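Side-chain contact in hypothetical protein (Neisseria meningitidis, PDB 2I45), which is of unknown function but carries a cupin type-2 domain, a small beta-barrel fold, and forms a two-chain assembly in the crystal: residues Ile23-His27 with Gly28-His32. Numbering follows the deposited sequence.
Sequences IINRH and GFQFH
Ile23 lays its CG1 over one face of the His32 imidazole, a CH-pi contact 3.8 Å from CG1 of Ile23 to the ring centroid and only 17° off the ring normal, the carbon sitting somewhat toward the rim. CG1 of Ile23 lies anti to the carbonyl carbon (chi1 -69°), and the same torsion leaves the other branch, CG2 of Ile23, to meet the aliphatic part of Gln30, 3.7 Å from CG of Gln30. Gln30 has its CG anti to the backbone N and an extended chain beyond; it also lies side by side with Asn25, the two side chains pointing the same way. On the opposite face of the sheet the Phe31 ring turns its edge to the first strand: Ile24 O lies in the ring plane, 3.6 Å from CD2 of Phe31, and CE2 of Phe31 approaches CB and CG of Arg26, both 4.1 Å away. The bent Arg26 chain curls back along its own strand, and NE of Arg26 bonds to Asn25 O at 3.0 Å. That oxygen lies in the guanidinium plane of Arg26, whereas NE stands above the carbonyl plane of Asn25, 41° out of it.

The two segments belong to the strands of a beta hairpin with a tight turn at His27-Gly28, and strand 22-26 forms an outer edge of the five-stranded antiparallel sheet within this chain of the cupin domain. Strand 92-99 flanks the second strand, Ile6 packs on Ile24 and Arg26, and the second subunit reaches the turn, its Asp49 accepting a hydrogen bond from Gly28 N and its Val78 packing on His27.

Ile24 and Phe31 form a hydrogen-bonded pair, with N to O of 2.6 Å both ways. Toward the turn Arg26 N still bonds to Phe29 O almost straight, but Phe29 N is shared weakly between Arg26 O and His27 O.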
loop_
_atom_site.group_PDB
_atom_site.type_symbol
_atom_site.label_atom_id
_atom_site.label_comp_id
_atom_site.label_asym_id
_atom_site.label_seq_id
_atom_site.Cartn_x
_atom_site.Cartn_y
_atom_site.Cartn_z
ATOM N N ILE B 23 0.433 -14.871 -1.780
ATOM C CA ILE B 23 -0.512 -14.219 -0.878
ATOM C C ILE B 23 -0.002 -14.224 0.558
ATOM O O ILE B 23 0.292 -15.301 1.080
ATOM C CB ILE B 23 -1.808 -15.029 -0.795
ATOM C CG1 ILE B 23 -2.566 -14.950 -2.122
ATOM C CG2 ILE B 23 -2.627 -14.590 0.398
ATOM C CD1 ILE B 23 -3.494 -16.198 -2.400
ATOM N N ILE B 24 0.050 -13.049 1.204
ATOM C CA ILE B 24 0.435 -12.944 2.623
ATOM C C ILE B 24 -0.724 -12.412 3.509
ATOM O O ILE B 24 -1.446 -11.460 3.098
ATOM C CB ILE B 24 1.677 -12.040 2.771
ATOM C CG1 ILE B 24 2.735 -12.387 1.703
ATOM C CG2 ILE B 24 2.278 -12.144 4.138
ATOM C CD1 ILE B 24 3.878 -11.465 1.691
ATOM N N ASN B 25 -0.899 -13.010 4.699
ATOM C CA ASN B 25 -1.792 -12.467 5.731
ATOM C C ASN B 25 -1.165 -11.692 6.922
ATOM O O ASN B 25 -0.167 -12.109 7.500
ATOM C CB ASN B 25 -2.646 -13.595 6.309
ATOM C CG ASN B 25 -3.581 -14.191 5.296
ATOM O OD1 ASN B 25 -3.602 -15.424 5.090
ATOM N ND2 ASN B 25 -4.370 -13.318 4.633
ATOM N N ARG B 26 -1.794 -10.599 7.338
ATOM C CA ARG B 26 -1.301 -9.819 8.479
ATOM C C ARG B 26 -2.523 -9.221 9.109
ATOM O O ARG B 26 -3.039 -8.244 8.569
ATOM C CB ARG B 26 -0.373 -8.636 8.074
ATOM C CG ARG B 26 0.993 -8.953 7.445
ATOM C CD ARG B 26 1.964 -9.604 8.448
ATOM N NE ARG B 26 2.479 -10.843 7.864
ATOM C CZ ARG B 26 3.751 -11.124 7.587
ATOM N NH1 ARG B 26 4.751 -10.276 7.865
ATOM N NH2 ARG B 26 4.025 -12.290 7.020
ATOM N N HIS B 27 -2.992 -9.765 10.235
ATOM C CA HIS B 27 -4.224 -9.251 10.846
ATOM C C HIS B 27 -5.374 -9.202 9.814
ATOM O O HIS B 27 -5.475 -10.109 8.995
ATOM C CB HIS B 27 -3.963 -7.880 11.492
ATOM C CG HIS B 27 -2.955 -7.931 12.605
ATOM N ND1 HIS B 27 -1.626 -7.562 12.436
ATOM C CD2 HIS B 27 -3.080 -8.326 13.904
ATOM C CE1 HIS B 27 -0.983 -7.710 13.586
ATOM N NE2 HIS B 27 -1.839 -8.177 14.490
ATOM N N GLY B 28 -6.224 -8.163 9.837
ATOM C CA GLY B 28 -7.356 -8.015 8.887
ATOM C C GLY B 28 -6.944 -7.467 7.508
ATOM O O GLY B 28 -7.627 -6.583 6.915
ATOM N N PHE B 29 -5.826 -7.977 6.996
ATOM C CA PHE B 29 -5.401 -7.676 5.625
ATOM C C PHE B 29 -4.801 -8.846 4.890
ATOM O O PHE B 29 -4.064 -9.648 5.482
ATOM C CB PHE B 29 -4.401 -6.548 5.598
ATOM C CG PHE B 29 -4.999 -5.221 5.872
ATOM C CD1 PHE B 29 -5.826 -4.615 4.926
ATOM C CD2 PHE B 29 -4.726 -4.563 7.069
ATOM C CE1 PHE B 29 -6.405 -3.358 5.179
ATOM C CE2 PHE B 29 -5.257 -3.300 7.335
ATOM C CZ PHE B 29 -6.111 -2.691 6.400
ATOM N N GLN B 30 -5.118 -8.922 3.594
ATOM C CA GLN B 30 -4.522 -9.900 2.708
ATOM C C GLN B 30 -3.675 -9.229 1.623
ATOM O O GLN B 30 -4.100 -8.280 0.982
ATOM C CB GLN B 30 -5.591 -10.715 2.058
ATOM C CG GLN B 30 -4.980 -11.938 1.475
ATOM C CD GLN B 30 -5.998 -13.034 1.195
ATOM O OE1 GLN B 30 -6.595 -13.040 0.100
ATOM N NE2 GLN B 30 -6.194 -13.979 2.167
ATOM N N PHE B 31 -2.475 -9.711 1.401
ATOM C CA PHE B 31 -1.640 -9.080 0.330
ATOM C C PHE B 31 -1.384 -10.108 -0.728
ATOM O O PHE B 31 -1.013 -11.255 -0.412
ATOM C CB PHE B 31 -0.340 -8.463 0.847
ATOM C CG PHE B 31 -0.529 -7.499 2.016
ATOM C CD1 PHE B 31 -0.459 -6.120 1.836
ATOM C CD2 PHE B 31 -0.779 -7.952 3.288
ATOM C CE1 PHE B 31 -0.629 -5.214 2.903
ATOM C CE2 PHE B 31 -0.979 -7.043 4.344
ATOM C CZ PHE B 31 -0.885 -5.685 4.144
ATOM N N HIS B 32 -1.647 -9.704 -1.970
ATOM C CA HIS B 32 -1.316 -10.487 -3.128
ATOM C C HIS B 32 -0.095 -9.826 -3.820
ATOM O O HIS B 32 -0.086 -8.602 -4.082
ATOM C CB HIS B 32 -2.518 -10.524 -4.048
ATOM C CG HIS B 32 -3.687 -11.297 -3.509
ATOM N ND1 HIS B 32 -4.229 -12.381 -4.169
ATOM C CD2 HIS B 32 -4.415 -11.149 -2.374
ATOM C CE1 HIS B 32 -5.245 -12.864 -3.465
ATOM N NE2 HIS B 32 -5.380 -12.132 -2.370
#